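Long-range contacts in N-ACETYLMURAMOYL-L-ALANINE AMIDASE CwlV (Paenibacillus polymyxa, PDB 1JWQ), which probably hydrolyses, through its zinc-bearing catalytic domain, the amide bond joining N-acetylmuramic acid to L-alanine in bacterial cell-wall peptidoglycan: residues A[27-38]-A[50-58]; A[103-112]-A[164-175]. All blocks are in the same frame, centred on the assembly; numbering follows the deposited sequence.

From the N terminus the chain lays down strand 2-8 and supplies the zinc ligand His10 before entering helix 26-42, whose first residue, Glu26, is another ligand. Contact 1 closes a short loop there: 27-38 meets 50-58, the end of edge strand 47-51 and the turn beyond it. Strand 75-82, which bears the third ligand, His80, and strand 92-96 follow; contact 2 then closes a longer loop, holding strands 120-125 and 138-145, as 103-112 meets 164-175. The two loops follow in series, neither nesting nor crossing. They still meet in space, since Met33, Lys36 and Val37 pack on Ala165, so three helices join into one layer.

Contact 1 (A[27-38]-A[50-58]); sequences KTFNLAMALKVE and VLTRSDDTF
In the beta-alpha-beta unit made of strand 2-8, helix 26-42 and strand 47-51, the helix packs on the end of its second strand and the loop that follows. Leu51, last in that strand, sends CD2 to within 3.7 Å of Leu35 CD2, the two side chains crossing at about a right angle, and to Ala34, whose small methyl lets the helix lie close. Glu38 crosses Leu51 at a slant, CB and CG touching Leu51 CD1, while its OE1 takes a bond from a water that also binds Ser54 OG.

Leu31 fits the loop with both branches: CD1 lies 3.5 Å from Ser54 C and CD2 against Asp55. Its CB passes obliquely by the guanidinium of Arg53. That long, extended side chain brings Arg53 NH2 to Lys27 O at 2.9 Å, nearly in the guanidinium plane, while Leu31 N reaches the same oxygen from the opposite face. Arg53 NH1 donates to Asp55 O at 3.0 Å, and NE and NH2 bind Ala8 O and Gly9 O. Lys27 NZ forms a salt bridge with Asp56, meeting the syn lone pair of OD2 at 2.8 Å; Ala12 bonds to both side chains.

Because Arg53 gives its N-H groups to four carbonyls and to a water that also binds Asp56 OD1, its buried charge is probably spread over several dipoles, and its guanidinium is likely to be held against rotation.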
# COMPACT_ATOMS: atom_id res chain seq x y z
N LYS A 27 -3.04 11.13 0.28
CA LYS A 27 -3.20 10.70 1.67
C LYS A 27 -4.59 10.14 1.94
O LYS A 27 -4.75 9.21 2.73
CB LYS A 27 -2.92 11.86 2.64
CG LYS A 27 -3.90 13.02 2.56
CD LYS A 27 -3.70 13.99 3.72
CE LYS A 27 -4.74 15.11 3.71
NZ LYS A 27 -4.66 15.97 4.94
N THR A 28 -5.58 10.73 1.28
CA THR A 28 -6.97 10.32 1.43
C THR A 28 -7.15 8.91 0.86
O THR A 28 -7.77 8.05 1.48
CB THR A 28 -7.90 11.29 0.67
OG1 THR A 28 -7.59 12.63 1.06
CG2 THR A 28 -9.35 10.99 0.98
N PHE A 29 -6.60 8.69 -0.33
CA PHE A 29 -6.66 7.39 -0.97
C PHE A 29 -5.95 6.33 -0.13
O PHE A 29 -6.48 5.25 0.11
CB PHE A 29 -6.01 7.45 -2.36
CG PHE A 29 -5.86 6.10 -3.02
CD1 PHE A 29 -6.95 5.47 -3.60
CD2 PHE A 29 -4.62 5.46 -3.03
CE1 PHE A 29 -6.82 4.21 -4.19
CE2 PHE A 29 -4.48 4.20 -3.62
CZ PHE A 29 -5.58 3.58 -4.20
N ASN A 30 -4.74 6.65 0.32
CA ASN A 30 -3.96 5.71 1.11
C ASN A 30 -4.68 5.24 2.37
O ASN A 30 -4.67 4.06 2.69
CB ASN A 30 -2.60 6.33 1.50
CG ASN A 30 -1.74 6.63 0.28
OD1 ASN A 30 -1.95 6.08 -0.80
ND2 ASN A 30 -0.75 7.51 0.46
N LEU A 31 -5.30 6.18 3.08
CA LEU A 31 -6.01 5.83 4.30
C LEU A 31 -7.23 4.96 4.00
O LEU A 31 -7.45 3.94 4.64
CB LEU A 31 -6.45 7.10 5.03
CG LEU A 31 -7.24 6.88 6.32
CD1 LEU A 31 -6.39 6.09 7.31
CD2 LEU A 31 -7.63 8.22 6.90
N ALA A 32 -8.03 5.37 3.01
CA ALA A 32 -9.22 4.61 2.64
C ALA A 32 -8.85 3.17 2.30
O ALA A 32 -9.55 2.23 2.67
CB ALA A 32 -9.91 5.28 1.44
N MET A 33 -7.73 3.00 1.60
CA MET A 33 -7.27 1.67 1.22
C MET A 33 -6.81 0.88 2.44
O MET A 33 -7.17 -0.28 2.60
CB MET A 33 -6.12 1.77 0.21
CG MET A 33 -6.54 2.25 -1.16
SD MET A 33 -7.81 1.19 -1.88
CE MET A 33 -7.06 -0.41 -1.68
N ALA A 34 -6.02 1.51 3.29
CA ALA A 34 -5.52 0.86 4.50
C ALA A 34 -6.67 0.39 5.38
O ALA A 34 -6.65 -0.73 5.90
CB ALA A 34 -4.62 1.82 5.28
N LEU A 35 -7.68 1.23 5.53
CA LEU A 35 -8.83 0.88 6.36
C LEU A 35 -9.61 -0.29 5.76
O LEU A 35 -10.09 -1.16 6.49
CB LEU A 35 -9.76 2.09 6.53
CG LEU A 35 -9.15 3.27 7.30
CD1 LEU A 35 -10.16 4.39 7.38
CD2 LEU A 35 -8.74 2.82 8.70
N LYS A 36 -9.73 -0.32 4.44
CA LYS A 36 -10.44 -1.41 3.78
C LYS A 36 -9.67 -2.72 3.92
O LYS A 36 -10.26 -3.77 4.17
CB LYS A 36 -10.68 -1.08 2.30
CG LYS A 36 -11.79 -0.07 2.07
CD LYS A 36 -11.89 0.31 0.60
CE LYS A 36 -12.98 1.36 0.37
NZ LYS A 36 -14.33 0.84 0.71
N VAL A 37 -8.35 -2.66 3.76
CA VAL A 37 -7.54 -3.86 3.88
C VAL A 37 -7.64 -4.36 5.32
O VAL A 37 -7.74 -5.57 5.56
CB VAL A 37 -6.06 -3.58 3.51
CG1 VAL A 37 -5.19 -4.80 3.82
CG2 VAL A 37 -5.97 -3.25 2.03
N GLU A 38 -7.65 -3.43 6.27
CA GLU A 38 -7.76 -3.79 7.67
C GLU A 38 -9.06 -4.54 7.95
O GLU A 38 -9.06 -5.59 8.59
CB GLU A 38 -7.70 -2.55 8.55
CG GLU A 38 -7.60 -2.87 10.04
CD GLU A 38 -7.78 -1.65 10.92
OE1 GLU A 38 -7.33 -1.69 12.08
OE2 GLU A 38 -8.37 -0.66 10.45
N VAL A 50 -2.24 -4.20 12.31
CA VAL A 50 -1.92 -2.92 12.94
C VAL A 50 -1.69 -1.87 11.87
O VAL A 50 -0.90 -2.08 10.95
CB VAL A 50 -0.65 -3.03 13.80
CG1 VAL A 50 -0.28 -1.66 14.36
CG2 VAL A 50 -0.87 -4.02 14.94
N LEU A 51 -2.38 -0.74 11.98
CA LEU A 51 -2.20 0.34 11.03
C LEU A 51 -1.35 1.44 11.65
O LEU A 51 -1.61 1.86 12.77
CB LEU A 51 -3.55 0.92 10.61
CG LEU A 51 -4.21 0.31 9.36
CD1 LEU A 51 -4.39 -1.20 9.54
CD2 LEU A 51 -5.55 0.99 9.13
N THR A 52 -0.33 1.89 10.92
CA THR A 52 0.51 2.97 11.44
C THR A 52 -0.37 4.19 11.69
O THR A 52 -0.14 4.94 12.64
CB THR A 52 1.63 3.34 10.45
OG1 THR A 52 1.06 3.66 9.18
CG2 THR A 52 2.60 2.18 10.30
N ARG A 53 -1.37 4.39 10.84
CA ARG A 53 -2.30 5.50 11.02
C ARG A 53 -3.69 5.08 10.54
O ARG A 53 -3.84 4.44 9.50
CB ARG A 53 -1.83 6.76 10.28
CG ARG A 53 -2.08 6.79 8.79
CD ARG A 53 -1.67 8.15 8.24
NE ARG A 53 -1.77 8.22 6.79
CZ ARG A 53 -2.80 8.73 6.12
NH1 ARG A 53 -3.85 9.23 6.77
NH2 ARG A 53 -2.77 8.75 4.79
N SER A 54 -4.70 5.44 11.33
CA SER A 54 -6.07 5.08 11.03
C SER A 54 -6.93 6.32 10.80
O SER A 54 -8.14 6.21 10.62
CB SER A 54 -6.65 4.27 12.19
OG SER A 54 -5.80 3.17 12.49
N ASP A 55 -6.28 7.48 10.81
CA ASP A 55 -6.95 8.75 10.59
C ASP A 55 -5.98 9.70 9.91
O ASP A 55 -4.86 9.32 9.58
CB ASP A 55 -7.45 9.34 11.92
CG ASP A 55 -6.32 9.63 12.88
OD1 ASP A 55 -6.61 10.08 14.02
OD2 ASP A 55 -5.14 9.42 12.52
N ASP A 56 -6.41 10.94 9.70
CA ASP A 56 -5.56 11.90 9.02
C ASP A 56 -4.53 12.55 9.94
O ASP A 56 -4.57 13.75 10.20
CB ASP A 56 -6.42 12.97 8.36
CG ASP A 56 -5.63 13.82 7.39
OD1 ASP A 56 -4.69 13.28 6.77
OD2 ASP A 56 -5.97 15.01 7.24
N THR A 57 -3.59 11.73 10.42
CA THR A 57 -2.54 12.21 11.30
C THR A 57 -1.20 12.14 10.59
O THR A 57 -1.00 11.32 9.70
CB THR A 57 -2.44 11.37 12.58
OG1 THR A 57 -3.75 11.04 13.06
CG2 THR A 57 -1.71 12.14 13.67
N PHE A 58 -0.27 13.00 11.01
CA PHE A 58 1.06 13.03 10.43
C PHE A 58 1.97 12.03 11.12
O PHE A 58 1.91 11.86 12.34
CB PHE A 58 1.65 14.44 10.54
CG PHE A 58 3.06 14.55 10.01
CD1 PHE A 58 4.15 14.34 10.85
CD2 PHE A 58 3.28 14.83 8.67
CE1 PHE A 58 5.45 14.41 10.35
CE2 PHE A 58 4.58 14.90 8.16
CZ PHE A 58 5.67 14.69 9.01
O HOH W 1 -5.44 11.18 5.26
O HOH W 2 -7.63 1.00 12.78

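Contact 2 (A[103-112]-A[164-175])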
# COMPACT_ATOMS: atom_id res chain seq x y z
N ALA A 103 10.29 -12.16 -2.15
CA ALA A 103 9.30 -13.24 -2.19
C ALA A 103 7.92 -12.66 -1.92
O ALA A 103 6.96 -12.97 -2.61
CB ALA A 103 9.64 -14.31 -1.16
N PHE A 104 7.84 -11.82 -0.90
CA PHE A 104 6.58 -11.19 -0.54
C PHE A 104 6.11 -10.27 -1.67
O PHE A 104 4.94 -10.27 -2.02
CB PHE A 104 6.76 -10.42 0.77
CG PHE A 104 5.53 -9.69 1.24
CD1 PHE A 104 4.26 -10.23 1.05
CD2 PHE A 104 5.65 -8.47 1.90
CE1 PHE A 104 3.12 -9.55 1.51
CE2 PHE A 104 4.52 -7.79 2.37
CZ PHE A 104 3.25 -8.34 2.18
N ALA A 105 7.03 -9.50 -2.25
CA ALA A 105 6.64 -8.62 -3.35
C ALA A 105 6.05 -9.45 -4.50
O ALA A 105 5.04 -9.06 -5.10
CB ALA A 105 7.84 -7.82 -3.85
N ASN A 106 6.67 -10.59 -4.79
CA ASN A 106 6.18 -11.45 -5.86
C ASN A 106 4.77 -11.96 -5.56
O ASN A 106 3.89 -11.89 -6.42
CB ASN A 106 7.11 -12.66 -6.06
CG ASN A 106 8.45 -12.26 -6.66
OD1 ASN A 106 8.52 -11.47 -7.60
ND2 ASN A 106 9.53 -12.84 -6.13
N VAL A 107 4.55 -12.47 -4.36
CA VAL A 107 3.23 -12.97 -4.00
C VAL A 107 2.23 -11.81 -3.98
O VAL A 107 1.15 -11.91 -4.57
CB VAL A 107 3.24 -13.67 -2.62
CG1 VAL A 107 1.83 -14.09 -2.21
CG2 VAL A 107 4.15 -14.89 -2.67
N MET A 108 2.59 -10.71 -3.33
CA MET A 108 1.70 -9.56 -3.27
C MET A 108 1.28 -9.10 -4.67
O MET A 108 0.10 -8.94 -4.95
CB MET A 108 2.38 -8.39 -2.54
CG MET A 108 1.58 -7.10 -2.58
SD MET A 108 -0.07 -7.25 -1.85
CE MET A 108 0.34 -7.08 -0.12
N HIS A 109 2.26 -8.91 -5.55
CA HIS A 109 1.96 -8.45 -6.91
C HIS A 109 1.03 -9.41 -7.64
O HIS A 109 0.17 -8.98 -8.41
CB HIS A 109 3.26 -8.29 -7.71
CG HIS A 109 3.12 -7.38 -8.89
ND1 HIS A 109 2.88 -6.03 -8.76
CD2 HIS A 109 3.17 -7.62 -10.22
CE1 HIS A 109 2.79 -5.48 -9.95
NE2 HIS A 109 2.96 -6.43 -10.86
N LYS A 110 1.21 -10.70 -7.40
CA LYS A 110 0.39 -11.74 -8.03
C LYS A 110 -1.11 -11.50 -7.83
O LYS A 110 -1.91 -11.71 -8.74
CB LYS A 110 0.78 -13.11 -7.47
CG LYS A 110 0.07 -14.30 -8.13
CD LYS A 110 0.47 -15.61 -7.47
CE LYS A 110 0.02 -16.81 -8.30
NZ LYS A 110 -1.42 -16.76 -8.66
N TYR A 111 -1.49 -11.06 -6.64
CA TYR A 111 -2.91 -10.83 -6.35
C TYR A 111 -3.31 -9.37 -6.41
O TYR A 111 -4.45 -9.03 -6.76
CB TYR A 111 -3.25 -11.40 -4.97
CG TYR A 111 -2.97 -12.87 -4.88
CD1 TYR A 111 -1.73 -13.34 -4.42
CD2 TYR A 111 -3.90 -13.80 -5.33
CE1 TYR A 111 -1.44 -14.71 -4.41
CE2 TYR A 111 -3.62 -15.16 -5.32
CZ TYR A 111 -2.39 -15.61 -4.87
OH TYR A 111 -2.11 -16.95 -4.87
N PHE A 112 -2.37 -8.50 -6.08
CA PHE A 112 -2.60 -7.07 -6.08
C PHE A 112 -2.74 -6.46 -7.48
O PHE A 112 -3.73 -5.78 -7.78
CB PHE A 112 -1.44 -6.41 -5.31
CG PHE A 112 -1.31 -4.93 -5.53
CD1 PHE A 112 -0.09 -4.39 -5.93
CD2 PHE A 112 -2.39 -4.08 -5.31
CE1 PHE A 112 0.06 -3.03 -6.10
CE2 PHE A 112 -2.24 -2.70 -5.49
CZ PHE A 112 -1.02 -2.18 -5.88
N VAL A 164 -9.39 -3.85 -5.04
CA VAL A 164 -7.95 -3.77 -4.83
C VAL A 164 -7.60 -4.11 -3.39
O VAL A 164 -6.60 -4.78 -3.13
CB VAL A 164 -7.43 -2.36 -5.18
CG1 VAL A 164 -5.96 -2.23 -4.82
CG2 VAL A 164 -7.63 -2.11 -6.67
N ALA A 165 -8.42 -3.65 -2.45
CA ALA A 165 -8.19 -3.93 -1.04
C ALA A 165 -8.21 -5.44 -0.82
O ALA A 165 -7.43 -5.98 -0.03
CB ALA A 165 -9.25 -3.26 -0.17
N GLN A 166 -9.11 -6.13 -1.52
CA GLN A 166 -9.19 -7.57 -1.38
C GLN A 166 -7.94 -8.21 -1.98
O GLN A 166 -7.43 -9.19 -1.44
CB GLN A 166 -10.43 -8.13 -2.10
CG GLN A 166 -10.58 -9.63 -1.94
CD GLN A 166 -10.82 -10.05 -0.49
OE1 GLN A 166 -11.80 -9.64 0.13
NE2 GLN A 166 -9.92 -10.87 0.04
N GLY A 167 -7.46 -7.64 -3.08
CA GLY A 167 -6.27 -8.16 -3.71
C GLY A 167 -5.07 -8.02 -2.79
O GLY A 167 -4.26 -8.94 -2.67
N ILE A 168 -4.95 -6.87 -2.15
CA ILE A 168 -3.85 -6.61 -1.23
C ILE A 168 -3.96 -7.57 -0.04
O ILE A 168 -2.97 -8.15 0.41
CB ILE A 168 -3.87 -5.14 -0.74
CG1 ILE A 168 -3.60 -4.22 -1.94
CG2 ILE A 168 -2.85 -4.93 0.35
CD1 ILE A 168 -3.67 -2.73 -1.61
N ALA A 169 -5.18 -7.76 0.45
CA ALA A 169 -5.42 -8.66 1.56
C ALA A 169 -4.99 -10.08 1.17
O ALA A 169 -4.35 -10.77 1.95
CB ALA A 169 -6.90 -8.64 1.96
N ASP A 170 -5.34 -10.50 -0.04
CA ASP A 170 -4.98 -11.84 -0.51
C ASP A 170 -3.46 -11.99 -0.56
O ASP A 170 -2.91 -13.02 -0.17
CB ASP A 170 -5.57 -12.11 -1.89
CG ASP A 170 -7.07 -12.33 -1.85
OD1 ASP A 170 -7.70 -12.37 -2.93
OD2 ASP A 170 -7.63 -12.46 -0.74
N GLY A 171 -2.77 -10.96 -1.04
CA GLY A 171 -1.32 -11.01 -1.12
C GLY A 171 -0.72 -11.31 0.25
O GLY A 171 0.20 -12.11 0.38
N ILE A 172 -1.26 -10.67 1.28
CA ILE A 172 -0.78 -10.86 2.64
C ILE A 172 -1.17 -12.23 3.18
O ILE A 172 -0.35 -12.94 3.75
CB ILE A 172 -1.36 -9.77 3.57
CG1 ILE A 172 -0.77 -8.41 3.19
CG2 ILE A 172 -1.06 -10.11 5.03
CD1 ILE A 172 -1.53 -7.23 3.75
N THR A 173 -2.43 -12.59 2.98
CA THR A 173 -2.94 -13.87 3.44
C THR A 173 -2.21 -15.03 2.79
O THR A 173 -1.83 -15.99 3.46
CB THR A 173 -4.44 -13.99 3.13
OG1 THR A 173 -5.14 -12.92 3.76
CG2 THR A 173 -4.99 -15.32 3.63
N GLU A 174 -2.01 -14.95 1.48
CA GLU A 174 -1.32 -16.01 0.75
C GLU A 174 0.14 -16.12 1.19
O GLU A 174 0.63 -17.22 1.42
CB GLU A 174 -1.38 -15.75 -0.76
CG GLU A 174 -2.77 -15.87 -1.37
CD GLU A 174 -3.24 -17.31 -1.51
OE1 GLU A 174 -2.43 -18.24 -1.29
OE2 GLU A 174 -4.42 -17.51 -1.85
N TYR A 175 0.82 -14.99 1.29
CA TYR A 175 2.23 -15.01 1.69
C TYR A 175 2.42 -15.56 3.09
O TYR A 175 3.34 -16.35 3.33
CB TYR A 175 2.84 -13.60 1.63
CG TYR A 175 4.32 -13.61 1.97
CD1 TYR A 175 5.25 -14.17 1.09
CD2 TYR A 175 4.78 -13.12 3.19
CE1 TYR A 175 6.60 -14.23 1.42
CE2 TYR A 175 6.13 -13.18 3.53
CZ TYR A 175 7.04 -13.74 2.64
OH TYR A 175 8.37 -13.80 2.96
O HOH W 3 9.57 -11.96 1.35
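Phe104 lays its CB over the centre of one face of the Tyr175 ring, 3.8 Å from the centroid, a CH-pi contact. The two rings themselves meet obliquely, planes at 38°, with Phe104 CD1 3.5 Å from Tyr175 CG. At the edge of the Tyr175 ring stands Val107 CG2, and at that of Phe104 lie Ile172 CG1 and Gly171 O. A tyrosine suits this end of the interface because its hydroxyl shares a water with Phe104 N. Tyr111 carries Glu174 CG over one face, 3.9 Å from the centroid, and its neighbour Lys110 also lays CG over a face; the polar end of Glu174 pairs with Lys179. Val164 CG1 meets the edge of the Phe112 ring, 3.8 Å from Phe112 CE2, while Ile168 lies alongside.

These are two helices packed on one side of the mixed sheet in this open alpha-beta-alpha fold, running nearly antiparallel at 147° with axes 7.4 Å apart. Gly167 and Gly171 permit that closeness: Met108 CA comes within 4.0 Å of Gly171 CA, where a side-chain carbon would strike Met108 SD. Tyr111 is a knob in the hole formed by Gly167, Asp170, Gly171 and Glu174. With CG beside its backbone N (chi1 -59°), its ring extends past Asp170 to Glu174. With an alanine here only the methyl would stay in the hole, and the Glu174 methylene is likely to lose its aromatic face. On the sheet side, Met108 bends at chi2 and chi3 to bring CE 3.7 Å from Ile172 CG1, its flexible thioether fitting between Ile168 and Ile172, with Val77 and Leu141 beneath.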